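PDB 2I6V: type II secretion system protein C from Vibrio cholerae, which is probably involved in protein export by type II secretion and required for cholera toxin to cross the outer membrane, this piece being its PDZ domain, predicted to be periplasmic. Local coordinates for residues V44-L49 against N55-L60. Sequence-based numbering, arbitrary orientation.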
# COMPACT_ATOMS: atom_id res chain seq x y z
N VAL A 44 -4.51 -3.60 2.19
CA VAL A 44 -4.58 -4.45 3.39
C VAL A 44 -3.27 -5.15 3.73
O VAL A 44 -3.05 -5.53 4.89
CB VAL A 44 -5.73 -5.46 3.27
CG1 VAL A 44 -7.07 -4.74 3.13
CG2 VAL A 44 -5.51 -6.39 2.09
N ALA A 45 -2.40 -5.32 2.75
CA ALA A 45 -1.11 -5.94 3.03
C ALA A 45 -0.01 -5.34 2.17
O ALA A 45 -0.27 -4.80 1.09
CB ALA A 45 -1.18 -7.44 2.82
N LEU A 46 1.22 -5.47 2.65
CA LEU A 46 2.40 -5.03 1.92
C LEU A 46 3.41 -6.17 1.98
O LEU A 46 3.78 -6.61 3.07
CB LEU A 46 2.96 -3.76 2.59
CG LEU A 46 4.07 -2.98 1.90
CD1 LEU A 46 3.74 -2.74 0.42
CD2 LEU A 46 4.26 -1.64 2.63
N ASN A 47 3.84 -6.66 0.82
CA ASN A 47 4.67 -7.87 0.77
C ASN A 47 4.08 -9.05 1.57
O ASN A 47 4.82 -9.86 2.14
CB ASN A 47 6.09 -7.58 1.26
CG ASN A 47 6.84 -6.65 0.34
OD1 ASN A 47 6.33 -6.24 -0.71
ND2 ASN A 47 8.06 -6.31 0.71
N GLY A 48 2.75 -9.14 1.61
CA GLY A 48 2.08 -10.25 2.28
C GLY A 48 1.94 -10.07 3.79
O GLY A 48 1.38 -10.91 4.48
N LEU A 49 2.46 -8.96 4.28
CA LEU A 49 2.44 -8.65 5.70
C LEU A 49 1.32 -7.65 5.98
O LEU A 49 1.01 -6.79 5.15
CB LEU A 49 3.79 -8.08 6.13
CG LEU A 49 4.98 -9.04 6.03
CD1 LEU A 49 6.29 -8.28 5.90
CD2 LEU A 49 5.01 -9.99 7.22
N ASN A 55 4.48 -2.41 14.22
CA ASN A 55 5.86 -2.81 14.49
C ASN A 55 6.45 -3.63 13.34
O ASN A 55 7.61 -3.45 12.97
CB ASN A 55 5.93 -3.55 15.82
CG ASN A 55 5.41 -2.71 16.95
OD1 ASN A 55 5.83 -1.56 17.10
ND2 ASN A 55 4.45 -3.24 17.70
N VAL A 56 5.62 -4.49 12.77
CA VAL A 56 6.00 -5.25 11.58
C VAL A 56 6.31 -4.29 10.45
O VAL A 56 7.33 -4.42 9.78
CB VAL A 56 4.88 -6.22 11.17
CG1 VAL A 56 5.24 -6.94 9.88
CG2 VAL A 56 4.63 -7.23 12.30
N MET A 57 5.43 -3.32 10.24
CA MET A 57 5.67 -2.30 9.20
C MET A 57 6.95 -1.50 9.45
O MET A 57 7.76 -1.32 8.54
CB MET A 57 4.44 -1.40 9.06
CG MET A 57 3.25 -2.12 8.46
SD MET A 57 3.59 -2.71 6.78
CE MET A 57 3.91 -4.44 7.05
N ASN A 58 7.18 -1.06 10.68
CA ASN A 58 8.43 -0.39 11.00
C ASN A 58 9.66 -1.21 10.57
O ASN A 58 10.58 -0.69 9.94
CB ASN A 58 8.51 -0.08 12.49
CG ASN A 58 9.74 0.72 12.84
OD1 ASN A 58 9.96 1.80 12.28
ND2 ASN A 58 10.55 0.20 13.75
N THR A 59 9.63 -2.49 10.89
CA THR A 59 10.76 -3.35 10.56
C THR A 59 10.92 -3.46 9.05
O THR A 59 12.04 -3.36 8.53
CB THR A 59 10.58 -4.73 11.18
OG1 THR A 59 10.68 -4.61 12.60
CG2 THR A 59 11.66 -5.69 10.70
N LEU A 60 9.81 -3.64 8.35
CA LEU A 60 9.86 -3.72 6.88
C LEU A 60 10.44 -2.44 6.29
O LEU A 60 11.32 -2.48 5.42
CB LEU A 60 8.47 -4.01 6.31
CG LEU A 60 8.36 -4.28 4.81
CD1 LEU A 60 9.17 -5.52 4.41
CD2 LEU A 60 6.90 -4.45 4.42
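Leu60 meets Leu46, Asn47 and Leu49 at once, and its two methyls divide the work. Leu60 CD2 lies 4.1 Å from Leu46 CG and 4.2 Å from Leu49 CD1, so this branch enters between the two leucines. The same methyl also rests against the backbone, with Leu60 CD2 4.0 Å from Leu46 O. Leu60 reaches that spot because its CG stands anti to the backbone N (chi1 -173°), extending the side chain from the helix toward the hairpin.

A second apolar group gathers on Leu49. Leu49 CB touches Met57 CE at 3.8 Å, while Leu49 CD2 lies 4.1 Å from Val56 CG1. The CB of Met57 does not aim at the hairpin; bends at chi2 (-62°) and chi3 (102°) bring its terminal methyl over instead, and its sulfur lies near Leu46 CD2.

Polar atoms contribute no hydrogen bond across this contact. Asn47 ND2 merely lies beside Leu60 CD1, at 3.9 Å, whereas Asn47 OD1 accepts a hydrogen bond from the backbone N of Ser71. The hairpin side is shaped by a type I' turn from Leu46 to Leu49, closed by Leu46 N to Leu49 O (2.8 Å) and Leu49 N to Leu46 O. This tight reversal places both leucines before helix 54-62.

The contact thus packs that helix of the PDZ domain against the turn joining strands 42-46 and 49-50. Leu51 touches both Leu46 and Met57, Met70 of strand 69-76 touches Leu46, and a classic bulge, Val44 and Ala45 opposite Thr73, puts an extra residue into strand 42-46 where it pairs with strand 69-76.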